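Local coordinates for Arf-GAP (Mus musculus, PDB 5C79), which is a GTPase-activating protein for Arf1 whose PH domain, the part modelled here, binds the phosphoinositide PtdIns(4,5)P2, at residues A[40-45]-A[60-65]; A[82-87]-A[99-104]. All blocks are in the same frame, centred on the assembly; numbering follows the deposited sequence.

Interaction 1: residues A[40-45]-A[60-65]; sequences EKKGFL and KCAVKN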
loop_
_atom_site.group_PDB
_atom_site.type_symbol
_atom_site.label_atom_id
_atom_site.label_comp_id
_atom_site.label_asym_id
_atom_site.label_seq_id
_atom_site.Cartn_x
_atom_site.Cartn_y
_atom_site.Cartn_z
ATOM N N GLU A 40 -1.152 -11.720 -0.733
ATOM C CA GLU A 40 -1.994 -11.215 0.337
ATOM C C GLU A 40 -1.145 -10.823 1.532
ATOM O O GLU A 40 -0.099 -11.434 1.791
ATOM C CB GLU A 40 -2.993 -12.289 0.785
ATOM C CG GLU A 40 -3.936 -12.748 -0.289
ATOM C CD GLU A 40 -4.896 -13.850 0.156
ATOM O OE1 GLU A 40 -4.833 -14.318 1.300
ATOM O OE2 GLU A 40 -5.720 -14.270 -0.677
ATOM N N LYS A 41 -1.580 -9.787 2.248
ATOM C CA LYS A 41 -0.921 -9.337 3.458
ATOM C C LYS A 41 -1.915 -8.533 4.307
ATOM O O LYS A 41 -2.684 -7.728 3.773
ATOM C CB LYS A 41 0.283 -8.457 3.123
ATOM C CG LYS A 41 1.134 -8.002 4.300
ATOM C CD LYS A 41 2.358 -7.269 3.816
ATOM C CE LYS A 41 3.183 -6.693 4.935
ATOM N NZ LYS A 41 3.899 -7.767 5.689
ATOM N N LYS A 42 -1.841 -8.729 5.628
ATOM C CA LYS A 42 -2.589 -7.936 6.608
ATOM C C LYS A 42 -1.560 -7.236 7.451
ATOM O O LYS A 42 -0.632 -7.872 7.967
ATOM C CB LYS A 42 -3.433 -8.844 7.504
ATOM C CG LYS A 42 -4.493 -9.633 6.747
ATOM C CD LYS A 42 -5.305 -10.509 7.687
ATOM C CE LYS A 42 -6.267 -11.400 6.921
ATOM N NZ LYS A 42 -7.028 -12.257 7.869
ATOM N N GLY A 43 -1.709 -5.937 7.622
ATOM C CA GLY A 43 -0.786 -5.230 8.477
ATOM C C GLY A 43 -1.156 -3.779 8.684
ATOM O O GLY A 43 -2.330 -3.409 8.697
ATOM N N PHE A 44 -0.124 -2.981 8.835
ATOM C CA PHE A 44 -0.243 -1.540 9.011
ATOM C C PHE A 44 0.746 -0.835 8.107
ATOM O O PHE A 44 1.816 -1.341 7.788
ATOM C CB PHE A 44 0.040 -1.190 10.463
ATOM C CG PHE A 44 -0.949 -1.776 11.425
ATOM C CD1 PHE A 44 -0.749 -3.040 11.985
ATOM C CD2 PHE A 44 -2.072 -1.078 11.758
ATOM C CE1 PHE A 44 -1.683 -3.575 12.869
ATOM C CE2 PHE A 44 -3.006 -1.600 12.638
ATOM C CZ PHE A 44 -2.809 -2.856 13.182
ATOM N N LEU A 45 0.356 0.351 7.668
ATOM C CA LEU A 45 1.238 1.280 6.973
ATOM C C LEU A 45 1.060 2.668 7.604
ATOM O O LEU A 45 -0.024 2.989 8.084
ATOM C CB LEU A 45 0.897 1.362 5.490
ATOM C CG LEU A 45 1.417 0.183 4.654
ATOM C CD1 LEU A 45 0.793 0.255 3.271
ATOM C CD2 LEU A 45 2.919 0.155 4.563
ATOM N N LYS A 60 -4.543 0.602 9.420
ATOM C CA LYS A 60 -4.688 -0.819 9.140
ATOM C C LYS A 60 -4.877 -0.966 7.627
ATOM O O LYS A 60 -5.730 -0.310 7.060
ATOM C CB LYS A 60 -5.933 -1.367 9.844
ATOM C CG LYS A 60 -6.063 -2.870 9.763
ATOM C CD LYS A 60 -7.437 -3.379 10.210
ATOM C CE LYS A 60 -7.926 -4.497 9.294
ATOM N NZ LYS A 60 -9.333 -4.873 9.610
ATOM N N CYS A 61 -4.063 -1.811 7.002
ATOM C CA CYS A 61 -4.082 -2.042 5.553
ATOM C C CYS A 61 -4.079 -3.531 5.280
ATOM O O CYS A 61 -3.446 -4.289 5.994
ATOM C CB CYS A 61 -2.845 -1.415 4.906
ATOM S SG CYS A 61 -2.883 0.371 4.938
ATOM N N ALA A 62 -4.764 -3.931 4.222
ATOM C CA ALA A 62 -4.752 -5.326 3.812
ATOM C C ALA A 62 -4.819 -5.424 2.285
ATOM O O ALA A 62 -5.535 -4.651 1.647
ATOM C CB ALA A 62 -5.910 -6.080 4.439
ATOM N N VAL A 63 -4.135 -6.420 1.756
ATOM C CA VAL A 63 -4.193 -6.775 0.340
ATOM C C VAL A 63 -4.822 -8.157 0.150
ATOM O O VAL A 63 -4.410 -9.144 0.783
ATOM C CB VAL A 63 -2.815 -6.781 -0.324
ATOM C CG1 VAL A 63 -2.953 -7.126 -1.808
ATOM C CG2 VAL A 63 -2.142 -5.440 -0.154
ATOM N N LYS A 64 -5.849 -8.203 -0.678
ATOM C CA LYS A 64 -6.547 -9.456 -0.993
ATOM C C LYS A 64 -7.350 -9.259 -2.266
ATOM O O LYS A 64 -7.929 -8.200 -2.495
ATOM C CB LYS A 64 -7.472 -9.910 0.131
ATOM C CG LYS A 64 -7.800 -11.395 0.083
ATOM C CD LYS A 64 -8.314 -11.917 1.406
ATOM C CE LYS A 64 -8.887 -13.318 1.246
ATOM N NZ LYS A 64 -9.439 -13.776 2.550
ATOM N N ASN A 65 -7.395 -10.301 -3.082
ATOM C CA ASN A 65 -8.138 -10.264 -4.356
ATOM C C ASN A 65 -7.847 -9.043 -5.231
ATOM O O ASN A 65 -8.755 -8.473 -5.834
ATOM C CB ASN A 65 -9.659 -10.340 -4.092
ATOM C CG ASN A 65 -10.052 -11.493 -3.203
ATOM O OD1 ASN A 65 -10.675 -11.278 -2.183
ATOM N ND2 ASN A 65 -9.667 -12.682 -3.552
HETATM O O HOH W 1 -6.161 -12.945 -3.063
#
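Lys41 and Gly43 exchange backbone hydrogen bonds with Val63 and Cys61, joining strands 41-48 and 56-64 of the PH domain as an antiparallel hairpin. The Val63 N to Lys41 O bond (2.8 Å) lies in the carbonyl plane, whereas the return bond from Lys41 N to Val63 O is longer at 3.3 Å and more bent. At the other pair, Gly43 N meets Cys61 O almost head-on (C=O...N angle 174°), but Cys61 N sits above the plane of the Gly43 carbonyl. CA-H...O contacts from residues of the non-hydrogen-bonded pairs, such as Ala62 CA to Lys41 O (3.2 Å), add to the ladder.

Apolar packing differs on the two faces. On the inner one, Cys61 SG touches Leu45 CB at 3.9 Å, and Leu45, Cys61 and Val63 lie against Trp121 of helix 115-135. On the outer one, chi1 -63° sets the Phe44 ring beside its backbone N, with CD2 3.7 Å from Lys60 CA; Phe44 also lines a pocket for the short-chain PtdIns(4,5)P2.

At the open end the extended Glu40 chain crosses Lys64, OE2 lying 3.6 Å from Lys64 CG, and a water links OE2 to Asn65 N. Lys41 NZ instead forms a salt bridge with Asp117, and Lys41 a cation-pi contact with Trp121. The hairpin is held chiefly by main-chain bonds; the opposite charges of Glu40 OE1 and Lys64 NZ, 4.8 Å apart, probably add a weak attraction without a salt bridge.

Interaction 2: residues A[82-87]-A[99-104]; sequences LNLLTC and FDLISH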
loop_
_atom_site.group_PDB
_atom_site.type_symbol
_atom_site.label_atom_id
_atom_site.label_comp_id
_atom_site.label_asym_id
_atom_site.label_seq_id
_atom_site.Cartn_x
_atom_site.Cartn_y
_atom_site.Cartn_z
ATOM N N LEU A 82 -8.667 0.236 -3.077
ATOM C CA LEU A 82 -7.874 0.605 -4.229
ATOM C C LEU A 82 -7.702 -0.635 -5.099
ATOM O O LEU A 82 -7.239 -1.674 -4.644
ATOM C CB LEU A 82 -6.534 1.185 -3.823
ATOM C CG LEU A 82 -6.572 2.512 -3.064
ATOM C CD1 LEU A 82 -5.141 2.961 -2.866
ATOM C CD2 LEU A 82 -7.373 3.583 -3.798
ATOM N N ASN A 83 -8.113 -0.505 -6.345
ATOM C CA ASN A 83 -7.940 -1.561 -7.358
ATOM C C ASN A 83 -6.497 -1.497 -7.849
ATOM O O ASN A 83 -6.069 -0.527 -8.500
ATOM C CB ASN A 83 -8.938 -1.348 -8.512
ATOM C CG ASN A 83 -8.611 -2.172 -9.761
ATOM O OD1 ASN A 83 -7.844 -3.126 -9.716
ATOM N ND2 ASN A 83 -9.168 -1.739 -10.920
ATOM N N LEU A 84 -5.716 -2.511 -7.510
ATOM C CA LEU A 84 -4.269 -2.455 -7.815
ATOM C C LEU A 84 -3.928 -2.535 -9.306
ATOM O O LEU A 84 -2.859 -2.093 -9.715
ATOM C CB LEU A 84 -3.496 -3.497 -7.023
ATOM C CG LEU A 84 -3.521 -3.307 -5.484
ATOM C CD1 LEU A 84 -2.891 -4.492 -4.794
ATOM C CD2 LEU A 84 -2.824 -2.019 -5.092
ATOM N N LEU A 85 -4.868 -2.963 -10.127
ATOM C CA LEU A 85 -4.648 -2.839 -11.603
ATOM C C LEU A 85 -4.443 -1.438 -12.121
ATOM O O LEU A 85 -3.803 -1.233 -13.146
ATOM C CB LEU A 85 -5.803 -3.499 -12.364
ATOM C CG LEU A 85 -5.747 -5.010 -12.477
ATOM C CD1 LEU A 85 -7.067 -5.526 -13.007
ATOM C CD2 LEU A 85 -4.596 -5.432 -13.389
ATOM N N THR A 86 -5.014 -0.458 -11.451
ATOM C CA THR A 86 -4.954 0.913 -11.925
ATOM C C THR A 86 -4.203 1.798 -10.957
ATOM O O THR A 86 -4.445 2.996 -10.892
ATOM C CB THR A 86 -6.378 1.407 -12.227
ATOM O OG1 THR A 86 -7.241 1.229 -11.075
ATOM C CG2 THR A 86 -6.910 0.651 -13.393
ATOM N N CYS A 87 -3.319 1.161 -10.169
ATOM C CA CYS A 87 -2.351 1.855 -9.317
ATOM C C CYS A 87 -0.920 1.519 -9.646
ATOM O O CYS A 87 -0.608 0.500 -10.256
ATOM C CB CYS A 87 -2.574 1.586 -7.831
ATOM S SG CYS A 87 -4.218 2.066 -7.231
ATOM N N PHE A 99 7.172 4.581 0.292
ATOM C CA PHE A 99 6.774 4.440 -1.106
ATOM C C PHE A 99 5.470 5.159 -1.350
ATOM O O PHE A 99 4.654 5.284 -0.460
ATOM C CB PHE A 99 6.635 2.964 -1.515
ATOM C CG PHE A 99 5.605 2.193 -0.747
ATOM C CD1 PHE A 99 5.883 1.676 0.502
ATOM C CD2 PHE A 99 4.345 1.929 -1.317
ATOM C CE1 PHE A 99 4.910 0.923 1.191
ATOM C CE2 PHE A 99 3.403 1.183 -0.649
ATOM C CZ PHE A 99 3.676 0.689 0.603
ATOM N N ASP A 100 5.274 5.585 -2.594
ATOM C CA ASP A 100 4.004 6.109 -3.022
ATOM C C ASP A 100 3.178 5.045 -3.723
ATOM O O ASP A 100 3.714 4.169 -4.422
ATOM C CB ASP A 100 4.235 7.277 -3.978
ATOM C CG ASP A 100 4.721 8.522 -3.296
ATOM O OD1 ASP A 100 4.841 8.552 -2.054
ATOM O OD2 ASP A 100 5.018 9.489 -4.046
ATOM N N LEU A 101 1.873 5.174 -3.576
ATOM C CA LEU A 101 0.896 4.450 -4.406
ATOM C C LEU A 101 0.065 5.440 -5.194
ATOM O O LEU A 101 -0.758 6.211 -4.648
ATOM C CB LEU A 101 0.009 3.545 -3.561
ATOM C CG LEU A 101 -0.865 2.586 -4.363
ATOM C CD1 LEU A 101 -0.034 1.544 -5.088
ATOM C CD2 LEU A 101 -1.816 1.912 -3.422
ATOM N N ILE A 102 0.337 5.473 -6.501
ATOM C CA ILE A 102 -0.310 6.412 -7.404
ATOM C C ILE A 102 -1.606 5.766 -7.886
ATOM O O ILE A 102 -1.602 4.728 -8.547
ATOM C CB ILE A 102 0.592 6.759 -8.612
ATOM C CG1 ILE A 102 1.951 7.249 -8.101
ATOM C CG2 ILE A 102 -0.073 7.827 -9.475
ATOM C CD1 ILE A 102 3.032 7.281 -9.157
ATOM N N SER A 103 -2.723 6.365 -7.512
ATOM C CA SER A 103 -4.013 5.946 -8.033
ATOM C C SER A 103 -4.518 6.998 -9.023
ATOM O O SER A 103 -3.988 8.079 -9.137
ATOM C CB SER A 103 -5.026 5.668 -6.908
ATOM O OG SER A 103 -5.552 6.854 -6.392
ATOM N N HIS A 104 -5.606 6.668 -9.694
ATOM C CA HIS A 104 -6.105 7.555 -10.753
ATOM C C HIS A 104 -6.458 8.981 -10.292
ATOM O O HIS A 104 -6.304 9.929 -11.049
ATOM C CB HIS A 104 -7.266 6.893 -11.458
ATOM C CG HIS A 104 -8.489 6.787 -10.625
ATOM N ND1 HIS A 104 -8.688 5.795 -9.686
ATOM C CD2 HIS A 104 -9.593 7.561 -10.602
ATOM C CE1 HIS A 104 -9.875 5.961 -9.134
ATOM N NE2 HIS A 104 -10.434 7.032 -9.668
HETATM O O HOH W 2 -6.821 3.706 -9.516
#
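Leu82 and Leu101 meet tip to tip, Leu82 CD1 lying 3.5 Å from Leu101 CD2, and apolar contact of this kind carries most of the approach. The two methyls of Leu101 divide the work: CD2 faces Leu82 and, more loosely, Leu84, while CD1 rests on Cys87 CB at 3.7 Å. With Leu101 CG turned opposite its backbone N (chi1 -170°), the branch projects between these partners. Leu68 of strand 67-70 touches both Leu84 and Leu101, extending the cluster, and Leu84 also reaches helix 115-135. Cys87 SG packs on Ser103 CB at 3.7 Å; the Ser103 hydroxyl is hydrogen-bonded to Arg106 O.

Between the backbones, the closest polar approach is a CA-H...O contact from Cys87 CA to Ile102 O (3.1 Å).

Water completes the polar side. One molecule donates to Thr86 O (2.8 Å), is hydrogen-bonded to Thr86 OG1, and meets His104 ND1 in the plane of the imidazole at its edge, so it bridges the exposed Thr86 and His104.

Hydrogen bonds within 82-87 shape the turn. Asn83 OD1 accepts from Leu85 N at 3.0 Å, with the donor well above the amide plane, forming an Asx turn, and Asn83 O accepts from Thr86 N. This carries the chain out of strand 80-83 through a short 3-10 segment toward strand 88-91. Strands 80-83 and 98-103 belong to opposite halves of the bent antiparallel sheet, and their leucines help fill the interior between these nearly orthogonal halves, typical of the PH fold with its C-terminal helix.

Overall arrangement
Both interactions belong to the same bent sheet and lie on opposite sides of the chain's centre, with centres 14 Å apart. Interaction 1 pairs neighbouring strands through regular main-chain bonds; interaction 2 brings together strands far apart in sheet order through leucine packing, with water at its polar margin. Each is partly buried: Leu45, Cys61 and Val63 in the first and Leu84, Cys87 and Leu101 in the second are buried, whereas Glu40, Phe44, Lys64, Thr86 and His104 are exposed. They meet in the core beside helix 115-135, where Leu45 CD1 touches Phe99 CZ and Val63 CG1 touches Leu84 CD1, both at 4.0 Å. Interaction 1 contributes Phe44 to a phosphoinositide pocket, whereas the Leu82 side chain lies about 10 Å from a bound lipid.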